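TsrE (Streptomyces laurentii, PDB 7CWW) probably acts as the cyclase that closes the central six-membered nitrogen ring, and with it a macrocycle, during biosynthesis of the thiopeptide antibiotic thiostrepton. Local coordinates at residues K242-E246 with G247-L251; I290-A293 with I294-T298. All coordinates share one frame; numbering follows the deposited sequence.

Contact 1: residues K242-E246 with G247-L251; sequences KGFDE and GRFYL
Two phenylalanines fold over the last turn of helix 224-245. Phe249 CB sits over the centre of the Phe244 ring, 3.6 Å from its centroid, and the Phe249 ring turns its edge to the same face in a T-shaped pair with the planes at 87°. Leu251 meets the rim of Phe244 instead, its CG 3.7 Å from CZ. On the helix side, Gly243 CA makes a CH-pi contact over the middle of the Phe249 ring, 3.5 Å from its centroid; with no side chain on Gly243, the ring can lie right down on the backbone. Leu311 and Leu315 of helix 308-326 touch Phe244 and Phe249 respectively.

The backbone bonds form a Schellman motif. Gly247, at a positive phi of 81°, gives its N to Phe244 O at 2.9 Å. Gly243 O takes both Arg248 N (3.0 Å) and Phe249 N. A water donates to both Phe244 O and Phe249 O, bridging the helix end and the outgoing loop.

The charged pair lies on the exposed side. Arg248 bends at chi3 (-69°), bringing its guanidinium edge to Glu246, where NE and NH1 both hold OE2; the shorter bond is NH1 to OE2 at 2.8 Å. Beneath them, one guanidinium face rests over Gly243 CA. Buried rings and carbonyl oxygens that each accept two bonds thus fix how the chain leaves the helix, while the salt bridge is left to the surface, where solvent probably weakens it.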
loop_
_atom_site.group_PDB
_atom_site.type_symbol
_atom_site.label_atom_id
_atom_site.label_comp_id
_atom_site.label_asym_id
_atom_site.label_seq_id
_atom_site.Cartn_x
_atom_site.Cartn_y
_atom_site.Cartn_z
ATOM N N LYS A 242 -3.200 19.410 -2.428
ATOM C CA LYS A 242 -4.188 20.457 -2.185
ATOM C C LYS A 242 -4.948 20.214 -0.881
ATOM O O LYS A 242 -5.270 21.162 -0.151
ATOM C CB LYS A 242 -5.155 20.511 -3.371
ATOM C CG LYS A 242 -6.346 21.439 -3.234
ATOM C CD LYS A 242 -6.663 22.094 -4.572
ATOM C CE LYS A 242 -8.150 22.380 -4.718
ATOM N NZ LYS A 242 -8.653 22.008 -6.074
ATOM N N GLY A 243 -5.267 18.955 -0.585
ATOM C CA GLY A 243 -5.953 18.657 0.665
ATOM C C GLY A 243 -5.176 19.139 1.875
ATOM O O GLY A 243 -5.732 19.761 2.781
ATOM N N PHE A 244 -3.869 18.878 1.895
ATOM C CA PHE A 244 -3.047 19.329 3.017
ATOM C C PHE A 244 -2.846 20.842 2.993
ATOM O O PHE A 244 -3.045 21.516 4.015
ATOM C CB PHE A 244 -1.714 18.573 3.013
ATOM C CG PHE A 244 -1.851 17.148 3.510
ATOM C CD1 PHE A 244 -2.042 16.882 4.863
ATOM C CD2 PHE A 244 -1.843 16.087 2.623
ATOM C CE1 PHE A 244 -2.212 15.558 5.325
ATOM C CE2 PHE A 244 -2.008 14.756 3.071
ATOM C CZ PHE A 244 -2.189 14.498 4.419
ATOM N N ASP A 245 -2.490 21.398 1.827
ATOM C CA ASP A 245 -2.252 22.841 1.724
ATOM C C ASP A 245 -3.458 23.652 2.197
ATOM O O ASP A 245 -3.304 24.736 2.764
ATOM C CB ASP A 245 -1.916 23.216 0.276
ATOM C CG ASP A 245 -0.533 22.748 -0.154
ATOM O OD1 ASP A 245 0.301 22.446 0.729
ATOM O OD2 ASP A 245 -0.285 22.682 -1.381
ATOM N N GLU A 246 -4.665 23.156 1.953
ATOM C CA GLU A 246 -5.886 23.876 2.290
ATOM C C GLU A 246 -6.363 23.619 3.714
ATOM O O GLU A 246 -7.407 24.152 4.102
ATOM C CB GLU A 246 -7.001 23.507 1.303
ATOM C CG GLU A 246 -6.740 23.979 -0.123
ATOM C CD GLU A 246 -7.899 23.693 -1.063
ATOM O OE1 GLU A 246 -8.122 24.503 -1.989
ATOM O OE2 GLU A 246 -8.582 22.664 -0.889
ATOM N N GLY A 247 -5.636 22.829 4.502
ATOM C CA GLY A 247 -6.039 22.578 5.880
ATOM C C GLY A 247 -7.106 21.524 6.059
ATOM O O GLY A 247 -7.675 21.413 7.153
ATOM N N ARG A 248 -7.385 20.729 5.033
ATOM C CA ARG A 248 -8.488 19.785 5.081
ATOM C C ARG A 248 -8.061 18.370 5.451
ATOM O O ARG A 248 -8.843 17.643 6.069
ATOM C CB ARG A 248 -9.203 19.763 3.723
ATOM C CG ARG A 248 -10.067 21.019 3.453
ATOM C CD ARG A 248 -10.871 20.834 2.161
ATOM N NE ARG A 248 -9.999 20.841 0.989
ATOM C CZ ARG A 248 -9.797 19.802 0.179
ATOM N NH1 ARG A 248 -8.977 19.931 -0.854
ATOM N NH2 ARG A 248 -10.402 18.640 0.401
ATOM N N PHE A 249 -6.849 17.964 5.085
ATOM C CA PHE A 249 -6.382 16.598 5.281
ATOM C C PHE A 249 -5.475 16.547 6.504
ATOM O O PHE A 249 -4.668 17.455 6.732
ATOM C CB PHE A 249 -5.619 16.090 4.053
ATOM C CG PHE A 249 -6.481 15.810 2.850
ATOM C CD1 PHE A 249 -7.845 16.072 2.860
ATOM C CD2 PHE A 249 -5.915 15.276 1.700
ATOM C CE1 PHE A 249 -8.632 15.804 1.742
ATOM C CE2 PHE A 249 -6.693 15.007 0.579
ATOM C CZ PHE A 249 -8.056 15.275 0.600
ATOM N N TYR A 250 -5.616 15.480 7.288
ATOM C CA TYR A 250 -4.810 15.252 8.484
ATOM C C TYR A 250 -4.485 13.768 8.561
ATOM O O TYR A 250 -5.304 12.931 8.174
ATOM C CB TYR A 250 -5.539 15.720 9.755
ATOM C CG TYR A 250 -5.795 17.200 9.725
ATOM C CD1 TYR A 250 -4.824 18.099 10.161
ATOM C CD2 TYR A 250 -6.981 17.706 9.203
ATOM C CE1 TYR A 250 -5.036 19.467 10.086
ATOM C CE2 TYR A 250 -7.207 19.070 9.132
ATOM C CZ TYR A 250 -6.226 19.947 9.573
ATOM O OH TYR A 250 -6.432 21.304 9.490
ATOM N N LEU A 251 -3.284 13.441 9.030
ATOM C CA LEU A 251 -2.843 12.052 9.139
ATOM C C LEU A 251 -2.880 11.662 10.609
ATOM O O LEU A 251 -2.107 12.188 11.418
ATOM C CB LEU A 251 -1.445 11.873 8.540
ATOM C CG LEU A 251 -1.336 12.054 7.017
ATOM C CD1 LEU A 251 0.090 11.751 6.487
ATOM C CD2 LEU A 251 -2.378 11.192 6.261
HETATM O O HOH W 1 -3.919 20.280 6.539
#

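Contact 2: residues I290-A293 with I294-T298; sequences IHRA and IADNT
Ile294 lies back along its own helix onto Ile290. Its CD1 comes 4.0 Å from Ile290 CG2, and the same methyl presses on the carbonyl, 3.3 Å from Ile290 O. An unstaggered chi2 of 134° swings CD1 there. One residue on, Ala295 CB rests against His291 O at 3.3 Å. Beneath these side chains run the helical bonds that set their spacing: Ile294 N to Ile290 O, and Ala295 N to His291 O at 2.9 Å.

The pattern slackens at the last turn. Asp296 N bonds to Arg292 O at 3.0 Å and only weakly to Ala293 O. The carboxylate curls back over the same carbonyl, leaving OD1 2.9 Å from Arg292 O; both are acceptors, so no bond is implied and the approach is probably unfavourable. Arg292 offers no direct relief, its NE staying 5.7 Å from Asp296 OD2.

This is the junction between helices 286-296 and 298-306, with Asn297 as N-cap of the second. Asn297 N reaches back to Ile294 O, which also accepts from Gln301 NE2. A chi1 of -167° carries Asn297 CG away from the residue's own N; OD1 accepts from Tyr300 N, the capping bond, while ND2 donates to Ile357 O and Val360 O. Farther out, Ile357 of helix 353-359 touches Ile290, Ala293 and Ile294, whereas Arg292 and Asp296 lie on the exposed side.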
loop_
_atom_site.group_PDB
_atom_site.type_symbol
_atom_site.label_atom_id
_atom_site.label_comp_id
_atom_site.label_asym_id
_atom_site.label_seq_id
_atom_site.Cartn_x
_atom_site.Cartn_y
_atom_site.Cartn_z
ATOM N N ILE A 290 21.759 3.957 11.843
ATOM C CA ILE A 290 20.669 4.637 11.151
ATOM C C ILE A 290 19.748 5.342 12.140
ATOM O O ILE A 290 19.343 6.489 11.916
ATOM C CB ILE A 290 19.909 3.633 10.274
ATOM C CG1 ILE A 290 20.865 3.073 9.222
ATOM C CG2 ILE A 290 18.709 4.302 9.632
ATOM C CD1 ILE A 290 20.300 1.952 8.404
ATOM N N HIS A 291 19.413 4.682 13.258
ATOM C CA HIS A 291 18.530 5.318 14.234
ATOM C C HIS A 291 19.203 6.512 14.894
ATOM O O HIS A 291 18.556 7.532 15.157
ATOM C CB HIS A 291 18.078 4.304 15.288
ATOM C CG HIS A 291 17.020 3.367 14.797
ATOM N ND1 HIS A 291 17.237 2.015 14.635
ATOM C CD2 HIS A 291 15.751 3.597 14.383
ATOM C CE1 HIS A 291 16.142 1.451 14.160
ATOM N NE2 HIS A 291 15.224 2.388 14.002
ATOM N N ARG A 292 20.504 6.404 15.169
ATOM C CA ARG A 292 21.242 7.559 15.662
ATOM C C ARG A 292 21.189 8.708 14.659
ATOM O O ARG A 292 21.080 9.877 15.048
ATOM C CB ARG A 292 22.685 7.153 15.966
ATOM C CG ARG A 292 23.302 7.864 17.166
ATOM C CD ARG A 292 24.546 7.133 17.670
ATOM N NE ARG A 292 25.484 6.830 16.592
ATOM C CZ ARG A 292 25.836 5.599 16.228
ATOM N NH1 ARG A 292 25.329 4.547 16.866
ATOM N NH2 ARG A 292 26.695 5.420 15.230
ATOM N N ALA A 293 21.246 8.390 13.358
ATOM C CA ALA A 293 21.192 9.429 12.331
ATOM C C ALA A 293 19.874 10.192 12.395
ATOM O O ALA A 293 19.855 11.428 12.380
ATOM C CB ALA A 293 21.393 8.814 10.946
ATOM N N ILE A 294 18.757 9.469 12.473
ATOM C CA ILE A 294 17.469 10.143 12.585
ATOM C C ILE A 294 17.399 10.934 13.880
ATOM O O ILE A 294 16.969 12.094 13.895
ATOM C CB ILE A 294 16.321 9.128 12.493
ATOM C CG1 ILE A 294 16.359 8.409 11.154
ATOM C CG2 ILE A 294 14.986 9.827 12.690
ATOM C CD1 ILE A 294 16.177 6.923 11.288
ATOM N N ALA A 295 17.842 10.323 14.985
ATOM C CA ALA A 295 17.732 10.959 16.295
ATOM C C ALA A 295 18.485 12.279 16.351
ATOM O O ALA A 295 18.077 13.195 17.075
ATOM C CB ALA A 295 18.247 10.013 17.381
ATOM N N ASP A 296 19.580 12.400 15.604
ATOM C CA ASP A 296 20.363 13.627 15.608
ATOM C C ASP A 296 19.863 14.670 14.618
ATOM O O ASP A 296 20.337 15.810 14.654
ATOM C CB ASP A 296 21.836 13.318 15.307
ATOM C CG ASP A 296 22.446 12.359 16.311
ATOM O OD1 ASP A 296 21.700 11.791 17.138
ATOM O OD2 ASP A 296 23.681 12.180 16.275
ATOM N N ASN A 297 18.933 14.320 13.734
ATOM C CA ASN A 297 18.493 15.231 12.676
ATOM C C ASN A 297 17.098 15.729 13.034
ATOM O O ASN A 297 16.090 15.179 12.588
ATOM C CB ASN A 297 18.516 14.563 11.306
ATOM C CG ASN A 297 18.372 15.562 10.177
ATOM O OD1 ASN A 297 17.760 16.622 10.337
ATOM N ND2 ASN A 297 18.943 15.233 9.022
ATOM N N THR A 298 17.058 16.794 13.831
ATOM C CA THR A 298 15.787 17.376 14.243
ATOM C C THR A 298 14.985 17.858 13.041
ATOM O O THR A 298 13.758 17.709 13.000
ATOM C CB THR A 298 16.051 18.523 15.214
ATOM O OG1 THR A 298 16.291 17.982 16.513
ATOM C CG2 THR A 298 14.877 19.490 15.260
#

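Overall arrangement
Both contacts mark helix ends, and both are partly buried. Contact 1 closes helix 224-245 and releases the chain into a loop; contact 2 passes it almost directly from helix 286-296 to helix 298-306. Their buried sides rest on different neighbours, helix 308-326 for the first and helix 353-359 for the second. Aromatic rings and a glycine-based C-cap carry contact 1, which adds a surface salt bridge. Contact 2 relies on aliphatic groups and an asparagine N-cap, and its exposed Arg292 and Asp296 do not pair with each other. They lie about 27 Å apart between centres, without touching, contact 2 being farther from the chain's centre.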